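PDB 5I4A: argonaute protein from Marinitoga piezophila, which uses short guide RNAs with a 5'-hydroxyl end to bind and cleave complementary single-stranded target DNA, and may defend the cell against mobile genetic elements. Local coordinates for residues Ile386-Arg391 against Thr632-Leu638; His130-Lys134 against Lys239-Leu244; Lys563-Tyr569 against Ile595-Ile599; Cys429-Ile433 against Asn468-Ile472. All coordinates share one frame; numbering follows the deposited sequence.

Overall arrangement
Contact 2 is the buried one; contact 1 lies at the surface, and contacts 3 and 4 are partly buried. Contact 1 joins the Mid and PIWI domains beside the first guide nucleotide, and contact 2 joins linkers L1 and L2. Contacts 3 and 4 lie within the PIWI domain, on its mixed sheet and at the loops beside it. Contacts 1 and 2 have centres 43 Å apart, on opposite sides of the chain's centre. Contact 4 is nested in the loop closed by contact 1. A tyrosine ring packed under aliphatic groups recurs in contacts 1, 2 and 3. Contact 3 adds a watery charged rim, whereas contact 4 relies on one lysine.

Contact 1. Residues Ile386-Arg391 against Thr632-Leu638; sequences IDPLVR and TDYEWKL. With nucleotides of chain B.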
# COMPACT_ATOMS: atom_id res chain seq x y z
N ILE A 386 3.27 7.39 18.80
CA ILE A 386 2.21 7.01 19.72
C ILE A 386 2.41 5.62 20.31
O ILE A 386 1.60 5.19 21.14
CB ILE A 386 0.83 7.12 19.02
CG1 ILE A 386 -0.27 7.41 20.04
CG2 ILE A 386 0.54 5.85 18.23
CD1 ILE A 386 -1.52 8.02 19.45
N ASP A 387 3.46 4.91 19.90
CA ASP A 387 3.74 3.58 20.45
C ASP A 387 3.80 3.55 21.97
O ASP A 387 3.19 2.65 22.57
CB ASP A 387 5.04 3.04 19.84
CG ASP A 387 4.84 2.44 18.46
OD1 ASP A 387 3.76 1.87 18.21
OD2 ASP A 387 5.77 2.55 17.63
N PRO A 388 4.50 4.47 22.66
CA PRO A 388 4.50 4.40 24.14
C PRO A 388 3.12 4.45 24.76
O PRO A 388 2.85 3.71 25.71
CB PRO A 388 5.34 5.62 24.53
CG PRO A 388 6.22 5.88 23.37
CD PRO A 388 5.40 5.53 22.17
N LEU A 389 2.23 5.30 24.24
CA LEU A 389 0.88 5.39 24.79
C LEU A 389 0.18 4.04 24.74
O LEU A 389 -0.40 3.60 25.74
CB LEU A 389 0.08 6.45 24.03
CG LEU A 389 -1.39 6.62 24.41
CD1 LEU A 389 -1.53 6.98 25.88
CD2 LEU A 389 -2.05 7.67 23.53
N VAL A 390 0.22 3.38 23.58
CA VAL A 390 -0.37 2.04 23.47
C VAL A 390 0.38 1.05 24.35
O VAL A 390 -0.23 0.21 25.03
CB VAL A 390 -0.37 1.60 21.99
CG1 VAL A 390 -1.07 0.26 21.84
CG2 VAL A 390 -1.00 2.66 21.12
N ARG A 391 1.71 1.14 24.35
CA ARG A 391 2.55 0.16 25.04
C ARG A 391 2.35 0.21 26.55
O ARG A 391 2.33 -0.84 27.22
CB ARG A 391 4.01 0.40 24.66
CG ARG A 391 5.06 -0.45 25.34
CD ARG A 391 6.36 -0.29 24.56
NE ARG A 391 7.56 -0.57 25.33
CZ ARG A 391 8.79 -0.60 24.80
NH1 ARG A 391 8.96 -0.37 23.51
NH2 ARG A 391 9.84 -0.86 25.57
N THR A 632 3.83 -1.49 12.43
CA THR A 632 4.22 -0.90 13.70
C THR A 632 4.21 -1.97 14.79
O THR A 632 3.65 -3.05 14.64
CB THR A 632 3.28 0.25 14.12
OG1 THR A 632 1.93 -0.24 14.20
CG2 THR A 632 3.33 1.39 13.11
N ASP A 633 4.85 -1.62 15.92
CA ASP A 633 4.92 -2.52 17.07
C ASP A 633 3.65 -2.46 17.91
O ASP A 633 3.19 -3.48 18.43
CB ASP A 633 6.13 -2.16 17.92
CG ASP A 633 7.44 -2.52 17.25
OD1 ASP A 633 7.55 -3.65 16.72
OD2 ASP A 633 8.35 -1.67 17.25
N TYR A 634 3.08 -1.26 18.08
CA TYR A 634 1.89 -1.08 18.91
C TYR A 634 0.82 -0.19 18.29
O TYR A 634 -0.35 -0.35 18.65
CB TYR A 634 2.27 -0.49 20.27
CG TYR A 634 3.17 -1.37 21.11
CD1 TYR A 634 2.64 -2.31 21.98
CD2 TYR A 634 4.55 -1.25 21.03
CE1 TYR A 634 3.45 -3.11 22.75
CE2 TYR A 634 5.38 -2.05 21.80
CZ TYR A 634 4.82 -2.97 22.66
OH TYR A 634 5.64 -3.77 23.42
N GLU A 635 1.17 0.72 17.38
CA GLU A 635 0.22 1.69 16.88
C GLU A 635 -0.98 1.03 16.22
O GLU A 635 -2.10 1.56 16.28
CB GLU A 635 0.92 2.63 15.89
CG GLU A 635 0.04 3.71 15.31
CD GLU A 635 0.74 4.49 14.21
OE1 GLU A 635 0.07 4.88 13.23
OE2 GLU A 635 1.96 4.70 14.33
N TRP A 636 -0.79 -0.14 15.60
CA TRP A 636 -1.88 -0.80 14.90
C TRP A 636 -3.02 -1.18 15.83
O TRP A 636 -4.15 -1.38 15.36
CB TRP A 636 -1.37 -2.04 14.17
CG TRP A 636 -0.84 -3.12 15.07
CD1 TRP A 636 0.47 -3.36 15.37
CD2 TRP A 636 -1.60 -4.11 15.78
NE1 TRP A 636 0.58 -4.44 16.22
CE2 TRP A 636 -0.68 -4.92 16.48
CE3 TRP A 636 -2.96 -4.40 15.87
CZ2 TRP A 636 -1.09 -5.98 17.28
CZ3 TRP A 636 -3.36 -5.46 16.67
CH2 TRP A 636 -2.43 -6.24 17.36
N LYS A 637 -2.76 -1.28 17.14
CA LYS A 637 -3.82 -1.60 18.09
C LYS A 637 -4.87 -0.50 18.15
O LYS A 637 -5.98 -0.75 18.63
CB LYS A 637 -3.23 -1.83 19.48
CG LYS A 637 -2.72 -3.25 19.73
CD LYS A 637 -2.47 -3.46 21.22
CE LYS A 637 -2.41 -4.94 21.59
NZ LYS A 637 -1.11 -5.56 21.23
N LEU A 638 -4.54 0.71 17.69
CA LEU A 638 -5.51 1.80 17.65
C LEU A 638 -6.52 1.65 16.52
O LEU A 638 -7.57 2.28 16.56
CB LEU A 638 -4.79 3.14 17.49
CG LEU A 638 -3.72 3.49 18.53
CD1 LEU A 638 -3.06 4.81 18.18
CD2 LEU A 638 -4.34 3.52 19.91
O5' U B 1 -6.01 7.12 15.49
C5' U B 1 -6.56 7.42 16.77
C4' U B 1 -6.27 8.85 17.18
O4' U B 1 -4.86 8.98 17.48
C3' U B 1 -6.60 9.91 16.14
O3' U B 1 -7.13 11.07 16.77
C2' U B 1 -5.24 10.24 15.53
O2' U B 1 -5.13 11.55 15.02
C1' U B 1 -4.29 10.02 16.71
N1 U B 1 -2.95 9.58 16.29
C2 U B 1 -1.84 10.31 16.67
O2 U B 1 -1.90 11.31 17.36
N3 U B 1 -0.64 9.80 16.22
C4 U B 1 -0.46 8.68 15.44
O4 U B 1 0.68 8.34 15.10
C5 U B 1 -1.66 7.99 15.08
C6 U B 1 -2.83 8.46 15.51
O HOH W 1 6.68 0.48 15.50
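The ring of Y634 packs against the side chain of R391. This is a CH-pi contact: CB of R391 stands 3.8 Å from the centroid of the Y634 ring, nearly on the ring normal. CG of R391 lies over the same face. With its CG anti to the backbone N (chi1 176°), the arginine chain runs extended across the ring, and CD comes to 3.4 Å from CE2 of Y634. The guanidinium lies past the ring, near OH, its plane 36° from that of the ring; the aliphatic chain does the packing.

I386 and L638 form the buried apolar part, with V390 beside them. CG2 of V390 meets CD2 of L638 at 3.7 Å, while its other methyl, CG1, touches CB of Y634 and CB of K637. I386 and L638 meet tip to tip, with CG2 of I386 3.7 Å from CD1 of L638. CD1 of I386 reaches the base of U1 of chain B, 3.6 Å from its C2. The packing of Mid on PIWI continues onto the first guide nucleotide.

Polar contacts centre on D387. Its OD1 accepts a weak hydrogen bond from the backbone N of Y634 (3.2 Å, 134° at the hydrogen). One water joins OD2 of D387 to the backbone N of D633, and more weakly to OD2 of D633. The other carboxylate oxygen of D633 forms a salt bridge with K479.

D387, V390 and R391 lie on the short Mid helix 387-392. The PIWI segment follows helix 621-631. Strand 398-403 packs beside both, with L399 touching V390 and L638.

Contact 2. Residues His130-Lys134 against Lys239-Leu244; sequences HLTYK and KIPKTL. With nucleotides of chain B.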
# COMPACT_ATOMS: atom_id res chain seq x y z
N HIS A 130 8.11 18.05 -14.27
CA HIS A 130 8.58 17.15 -15.32
C HIS A 130 7.50 16.13 -15.65
O HIS A 130 7.07 15.37 -14.77
CB HIS A 130 9.86 16.44 -14.88
CG HIS A 130 11.01 17.35 -14.60
ND1 HIS A 130 12.07 17.51 -15.48
CD2 HIS A 130 11.29 18.14 -13.54
CE1 HIS A 130 12.94 18.36 -14.97
NE2 HIS A 130 12.49 18.76 -13.79
N LEU A 131 7.06 16.11 -16.90
CA LEU A 131 6.20 15.03 -17.37
C LEU A 131 6.93 13.71 -17.19
O LEU A 131 8.09 13.56 -17.59
CB LEU A 131 5.82 15.25 -18.83
CG LEU A 131 5.08 14.14 -19.59
CD1 LEU A 131 3.83 13.68 -18.85
CD2 LEU A 131 4.73 14.61 -20.99
N THR A 132 6.26 12.75 -16.57
CA THR A 132 6.87 11.48 -16.20
C THR A 132 6.01 10.33 -16.69
O THR A 132 4.78 10.44 -16.76
CB THR A 132 7.08 11.39 -14.67
OG1 THR A 132 7.85 12.52 -14.24
CG2 THR A 132 7.81 10.12 -14.28
N TYR A 133 6.66 9.23 -17.06
CA TYR A 133 5.99 8.00 -17.46
C TYR A 133 6.55 6.84 -16.65
O TYR A 133 7.76 6.62 -16.63
CB TYR A 133 6.17 7.73 -18.96
CG TYR A 133 5.35 8.64 -19.85
CD1 TYR A 133 3.99 8.42 -20.03
CD2 TYR A 133 5.95 9.69 -20.53
CE1 TYR A 133 3.24 9.24 -20.86
CE2 TYR A 133 5.21 10.51 -21.36
CZ TYR A 133 3.86 10.28 -21.52
OH TYR A 133 3.11 11.10 -22.34
N LYS A 134 5.66 6.12 -15.97
CA LYS A 134 6.02 4.89 -15.27
C LYS A 134 5.63 3.70 -16.13
O LYS A 134 4.49 3.62 -16.61
CB LYS A 134 5.33 4.81 -13.90
CG LYS A 134 5.53 3.48 -13.22
CD LYS A 134 5.32 3.57 -11.71
CE LYS A 134 5.46 2.20 -11.07
NZ LYS A 134 5.59 2.28 -9.59
N LYS A 239 -0.24 12.14 -25.33
CA LYS A 239 1.09 12.43 -25.85
C LYS A 239 1.97 11.20 -25.98
O LYS A 239 3.10 11.32 -26.45
CB LYS A 239 1.79 13.46 -24.96
CG LYS A 239 1.63 14.90 -25.42
CD LYS A 239 2.15 15.87 -24.36
CE LYS A 239 3.27 16.74 -24.90
NZ LYS A 239 3.93 17.51 -23.81
N ILE A 240 1.47 10.02 -25.58
CA ILE A 240 2.30 8.81 -25.60
C ILE A 240 2.87 8.51 -26.98
O ILE A 240 4.09 8.28 -27.08
CB ILE A 240 1.52 7.62 -25.01
CG1 ILE A 240 1.28 7.82 -23.52
CG2 ILE A 240 2.26 6.32 -25.28
CD1 ILE A 240 0.54 6.67 -22.86
N PRO A 241 2.08 8.48 -28.07
CA PRO A 241 2.66 8.08 -29.36
C PRO A 241 3.81 8.97 -29.82
O PRO A 241 4.81 8.45 -30.33
CB PRO A 241 1.47 8.16 -30.32
CG PRO A 241 0.27 8.01 -29.45
CD PRO A 241 0.63 8.72 -28.18
N LYS A 242 3.69 10.29 -29.66
CA LYS A 242 4.75 11.18 -30.13
C LYS A 242 5.90 11.25 -29.13
O LYS A 242 7.07 11.09 -29.51
CB LYS A 242 4.18 12.57 -30.39
CG LYS A 242 5.21 13.57 -30.88
CD LYS A 242 4.56 14.81 -31.46
CE LYS A 242 5.60 15.71 -32.09
NZ LYS A 242 6.50 14.94 -33.00
N THR A 243 5.60 11.51 -27.86
CA THR A 243 6.65 11.70 -26.87
C THR A 243 7.47 10.43 -26.67
O THR A 243 8.70 10.50 -26.48
CB THR A 243 6.04 12.17 -25.54
OG1 THR A 243 5.33 13.39 -25.75
CG2 THR A 243 7.12 12.39 -24.49
N LEU A 244 6.83 9.27 -26.71
CA LEU A 244 7.51 7.99 -26.53
C LEU A 244 7.73 7.26 -27.85
O LEU A 244 7.77 6.03 -27.88
CB LEU A 244 6.72 7.11 -25.56
CG LEU A 244 6.45 7.70 -24.18
CD1 LEU A 244 5.74 6.69 -23.30
CD2 LEU A 244 7.74 8.18 -23.54
P C B 9 6.75 4.63 -6.88
OP1 C B 9 6.24 4.66 -8.28
OP2 C B 9 5.98 5.33 -5.81
O5' C B 9 6.94 3.11 -6.45
C5' C B 9 7.63 2.20 -7.30
C4' C B 9 8.67 1.41 -6.55
O4' C B 9 9.22 2.22 -5.48
C3' C B 9 8.18 0.15 -5.85
O3' C B 9 8.10 -0.96 -6.73
C2' C B 9 9.22 -0.03 -4.75
O2' C B 9 10.41 -0.61 -5.27
C1' C B 9 9.51 1.41 -4.36
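Y133 carries most of this contact, with its ring set among side chains of the short helix 240-243 and its ends. CD1 of L244 sits over the centre of one ring face, 4.0 Å from the Y133 centroid and 10° off the normal, a CH-pi contact. The other methyl of L244, CD2, is 3.8 Å from CD2 of Y133. I240 comes obliquely at the CE1 corner, from the same side of the ring, with CG1 3.6 Å from CE1 of Y133. The phenol end passes K239 at about a right angle, and its OH hydrogen-bonds to the backbone O of G236.

The strand belongs to linker L1 and the helix to linker L2, so the tyrosine packs the two linkers together within the PAZ lobe. L131 points to the same side and brings CD2 to 4.1 Å from NZ of K239. That amine forms a salt bridge with E117 on the neighbouring strand 111-120.

Farther out, I148 of strand 143-156 touches Y133, I240 and L244. K134 leaves the strand in the other direction. Its chain is extended throughout and carries NZ to OP1 of the cytidine nucleotide of chain B, a 2.8 Å hydrogen bond to the guide backbone.

Contact 3. Residues Lys563-Tyr569 against Ile595-Ile599; sequences KLDENTY and IEEII
Y569 is gripped on both ring faces. CG1 of I599 lies over one face in a CH-pi contact, 3.8 Å from the Y569 centroid and shifted toward the rim near CD1. CG of K563 covers the opposite face, also offset. I595 comes obliquely, with CG2 3.5 Å from CE1 of Y569. That methyl is anti to the backbone N of I595, and it also rests on the backbone O of E566.

E596 crosses the phenol end. Its chain bends at chi2 (84°), which turns the carboxylate back toward the hydroxyl. CG lies 3.4 Å from OH of Y569, and the carboxylate stands 81° to the ring plane. One water links NZ of K563 to OE2 of E596, where the direct salt bridge is long at 4.0 Å. A second sits in the plane of the Y569 ring at its edge, and binds its OH (2.7 Å) and the backbone O of E566. NZ of K563 also pairs with OE1 of E566 at 3.1 Å, met from above the carboxylate plane. The lysine probably eases the closeness of the two glutamates.

D565 closes the tight turn between antiparallel strands 560-565 and 568-571: its OD1 accepts from N567 N (2.9 Å), an Asx turn, and from T568 OG1. Helix 595-605 packs on this beta hairpin, a helix on the extended PIWI sheet, whose core has the RNase H fold.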
# COMPACT_ATOMS: atom_id res chain seq x y z
N LYS A 563 -11.44 -7.72 -16.02
CA LYS A 563 -10.76 -8.98 -16.28
C LYS A 563 -9.67 -8.77 -17.31
O LYS A 563 -9.94 -8.30 -18.42
CB LYS A 563 -11.76 -10.04 -16.76
CG LYS A 563 -11.11 -11.27 -17.36
CD LYS A 563 -11.98 -12.49 -17.14
CE LYS A 563 -11.90 -13.47 -18.30
NZ LYS A 563 -12.72 -14.68 -18.03
N LEU A 564 -8.43 -9.11 -16.95
CA LEU A 564 -7.32 -9.10 -17.89
C LEU A 564 -7.25 -10.40 -18.67
O LEU A 564 -7.27 -10.40 -19.91
CB LEU A 564 -6.01 -8.84 -17.16
CG LEU A 564 -5.92 -7.52 -16.40
CD1 LEU A 564 -4.57 -7.41 -15.71
CD2 LEU A 564 -6.16 -6.35 -17.34
N ASP A 565 -7.14 -11.52 -17.96
CA ASP A 565 -7.21 -12.84 -18.58
C ASP A 565 -7.95 -13.77 -17.62
O ASP A 565 -8.60 -13.32 -16.67
CB ASP A 565 -5.82 -13.37 -18.94
CG ASP A 565 -4.89 -13.48 -17.74
OD1 ASP A 565 -5.30 -14.03 -16.70
OD2 ASP A 565 -3.73 -13.02 -17.85
N GLU A 566 -7.82 -15.08 -17.86
CA GLU A 566 -8.64 -16.05 -17.14
C GLU A 566 -8.34 -16.05 -15.65
O GLU A 566 -9.23 -16.34 -14.84
CB GLU A 566 -8.42 -17.44 -17.74
CG GLU A 566 -9.53 -18.43 -17.43
CD GLU A 566 -10.87 -18.04 -18.03
OE1 GLU A 566 -10.92 -17.12 -18.88
OE2 GLU A 566 -11.89 -18.65 -17.65
N ASN A 567 -7.11 -15.72 -15.26
CA ASN A 567 -6.69 -15.81 -13.86
C ASN A 567 -6.25 -14.48 -13.27
O ASN A 567 -5.76 -14.45 -12.14
CB ASN A 567 -5.55 -16.83 -13.72
CG ASN A 567 -6.04 -18.26 -13.73
OD1 ASN A 567 -6.51 -18.76 -14.76
ND2 ASN A 567 -5.93 -18.93 -12.59
N THR A 568 -6.42 -13.37 -13.99
CA THR A 568 -5.91 -12.08 -13.54
C THR A 568 -7.00 -11.02 -13.69
O THR A 568 -7.51 -10.81 -14.79
CB THR A 568 -4.67 -11.68 -14.33
OG1 THR A 568 -3.86 -12.84 -14.56
CG2 THR A 568 -3.84 -10.67 -13.55
N TYR A 569 -7.33 -10.36 -12.58
CA TYR A 569 -8.32 -9.29 -12.56
C TYR A 569 -7.72 -8.06 -11.89
O TYR A 569 -6.71 -8.13 -11.19
CB TYR A 569 -9.59 -9.70 -11.80
CG TYR A 569 -10.44 -10.75 -12.48
CD1 TYR A 569 -10.01 -12.07 -12.57
CD2 TYR A 569 -11.69 -10.44 -13.01
CE1 TYR A 569 -10.78 -13.04 -13.17
CE2 TYR A 569 -12.47 -11.40 -13.62
CZ TYR A 569 -12.01 -12.70 -13.70
OH TYR A 569 -12.79 -13.66 -14.30
N ILE A 595 -13.28 -18.76 -10.71
CA ILE A 595 -12.42 -17.59 -10.58
C ILE A 595 -13.27 -16.35 -10.34
O ILE A 595 -13.02 -15.57 -9.42
CB ILE A 595 -11.52 -17.44 -11.81
CG1 ILE A 595 -10.66 -18.68 -12.01
CG2 ILE A 595 -10.65 -16.20 -11.69
CD1 ILE A 595 -9.85 -19.06 -10.79
N GLU A 596 -14.31 -16.17 -11.16
CA GLU A 596 -15.19 -15.01 -11.03
C GLU A 596 -15.77 -14.90 -9.63
O GLU A 596 -15.87 -13.79 -9.07
CB GLU A 596 -16.32 -15.08 -12.06
CG GLU A 596 -15.87 -14.99 -13.51
CD GLU A 596 -15.41 -16.33 -14.08
OE1 GLU A 596 -15.46 -17.34 -13.35
OE2 GLU A 596 -15.01 -16.36 -15.26
N GLU A 597 -16.17 -16.02 -9.04
CA GLU A 597 -16.73 -16.00 -7.69
C GLU A 597 -15.67 -15.66 -6.65
O GLU A 597 -15.93 -14.91 -5.71
CB GLU A 597 -17.39 -17.34 -7.37
CG GLU A 597 -18.67 -17.59 -8.14
CD GLU A 597 -19.09 -19.05 -8.10
OE1 GLU A 597 -18.21 -19.91 -7.91
OE2 GLU A 597 -20.30 -19.33 -8.25
N ILE A 598 -14.46 -16.21 -6.81
CA ILE A 598 -13.36 -15.88 -5.90
C ILE A 598 -13.03 -14.40 -5.98
O ILE A 598 -12.82 -13.74 -4.95
CB ILE A 598 -12.13 -16.75 -6.22
CG1 ILE A 598 -12.45 -18.23 -6.01
CG2 ILE A 598 -10.95 -16.34 -5.35
CD1 ILE A 598 -11.31 -19.16 -6.38
N ILE A 599 -12.97 -13.85 -7.19
CA ILE A 599 -12.66 -12.44 -7.36
C ILE A 599 -13.71 -11.57 -6.68
O ILE A 599 -13.38 -10.56 -6.05
CB ILE A 599 -12.53 -12.09 -8.86
CG1 ILE A 599 -11.44 -12.94 -9.52
CG2 ILE A 599 -12.25 -10.62 -9.05
CD1 ILE A 599 -10.08 -12.80 -8.89
O HOH W 2 -15.12 -14.21 -16.61
O HOH W 3 -11.76 -16.05 -14.97

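Contact 4. Residues Cys429-Ile433 against Asn468-Ile472; sequences CKPFI and NTGDI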
# COMPACT_ATOMS: atom_id res chain seq x y z
N CYS A 429 -20.46 -6.74 19.26
CA CYS A 429 -21.19 -5.95 18.28
C CYS A 429 -20.83 -6.37 16.86
O CYS A 429 -19.77 -6.96 16.61
CB CYS A 429 -20.90 -4.45 18.47
SG CYS A 429 -21.58 -3.73 19.97
N LYS A 430 -21.72 -6.07 15.94
CA LYS A 430 -21.47 -6.26 14.51
C LYS A 430 -22.18 -5.12 13.78
O LYS A 430 -23.42 -5.12 13.68
CB LYS A 430 -21.95 -7.62 14.01
CG LYS A 430 -21.76 -7.84 12.51
CD LYS A 430 -20.31 -7.62 12.09
CE LYS A 430 -19.38 -8.66 12.68
NZ LYS A 430 -17.96 -8.40 12.29
N PRO A 431 -21.44 -4.12 13.31
CA PRO A 431 -22.08 -2.99 12.63
C PRO A 431 -22.93 -3.39 11.43
O PRO A 431 -23.97 -2.76 11.19
CB PRO A 431 -20.89 -2.12 12.21
CG PRO A 431 -19.85 -2.42 13.25
CD PRO A 431 -20.00 -3.89 13.54
N PHE A 432 -22.53 -4.41 10.69
CA PHE A 432 -23.24 -4.83 9.49
C PHE A 432 -22.66 -6.15 9.02
O PHE A 432 -21.52 -6.51 9.36
CB PHE A 432 -23.13 -3.78 8.37
CG PHE A 432 -21.72 -3.52 7.92
CD1 PHE A 432 -21.09 -4.37 7.02
CD2 PHE A 432 -21.02 -2.43 8.40
CE1 PHE A 432 -19.80 -4.13 6.61
CE2 PHE A 432 -19.72 -2.19 7.99
CZ PHE A 432 -19.11 -3.04 7.10
N ILE A 433 -23.43 -6.87 8.21
CA ILE A 433 -22.90 -7.97 7.42
C ILE A 433 -23.22 -7.68 5.96
O ILE A 433 -24.20 -7.00 5.64
CB ILE A 433 -23.46 -9.35 7.84
CG1 ILE A 433 -24.94 -9.47 7.50
CG2 ILE A 433 -23.22 -9.58 9.32
CD1 ILE A 433 -25.54 -10.81 7.85
N ASN A 468 -16.51 -14.58 7.40
CA ASN A 468 -17.36 -13.91 6.42
C ASN A 468 -17.98 -12.63 6.95
O ASN A 468 -18.45 -11.80 6.16
CB ASN A 468 -18.45 -14.86 5.95
CG ASN A 468 -19.50 -15.11 7.02
OD1 ASN A 468 -19.20 -15.64 8.09
ND2 ASN A 468 -20.74 -14.73 6.73
N THR A 469 -18.02 -12.45 8.27
CA THR A 469 -18.62 -11.27 8.88
C THR A 469 -17.61 -10.17 9.17
O THR A 469 -18.00 -9.09 9.60
CB THR A 469 -19.31 -11.65 10.20
OG1 THR A 469 -18.33 -12.06 11.16
CG2 THR A 469 -20.29 -12.80 9.98
N GLY A 470 -16.32 -10.42 8.94
CA GLY A 470 -15.30 -9.47 9.28
C GLY A 470 -14.71 -9.63 10.67
O GLY A 470 -13.82 -8.85 11.03
N ASP A 471 -15.19 -10.59 11.46
CA ASP A 471 -14.55 -10.88 12.74
C ASP A 471 -13.13 -11.36 12.50
O ASP A 471 -12.89 -12.22 11.65
CB ASP A 471 -15.35 -11.93 13.51
CG ASP A 471 -16.56 -11.36 14.22
OD1 ASP A 471 -16.69 -10.11 14.25
OD2 ASP A 471 -17.36 -12.15 14.75
N ILE A 472 -12.19 -10.82 13.27
CA ILE A 472 -10.80 -11.23 13.16
C ILE A 472 -10.60 -12.50 13.98
O ILE A 472 -10.79 -12.49 15.20
CB ILE A 472 -9.85 -10.11 13.61
CG1 ILE A 472 -10.08 -8.86 12.76
CG2 ILE A 472 -8.41 -10.57 13.51
CD1 ILE A 472 -9.24 -7.70 13.18
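The flat groups here are the D471 carboxylate and the T469 peptide carbonyl, and NZ of K430 stands over the plane of both. It meets OD1 of D471 at 2.9 Å, 52° out of the carboxylate plane, in a hydrogen-bonded salt bridge. It also donates to the backbone O of T469 at 2.8 Å, again well above the carbonyl plane. One ammonium group therefore ties a carboxylate and a main-chain oxygen together.

The lysine reaches this spot by folding. After an extended first step from the backbone, its chain bends at chi2 (55°) and chi3 (66°). CE then lies 3.4 Å from O of T469 and also beside the aspartate oxygen. The other D471 oxygen, OD2, forms a salt bridge with K506. Each carboxylate oxygen thus has a lysine partner, which would probably favour the charged form. OG1 of T469 bonds instead to D467.

G470 has a positive phi, at which a CB would jam against the carbonyl O of T469, so the absent side chain suits the turn. The contact joins the segment after Mid helix 412-424 to the turn of an antiparallel beta hairpin, strands 458-466 and 472-482, at one margin of the PIWI RNase H sheet.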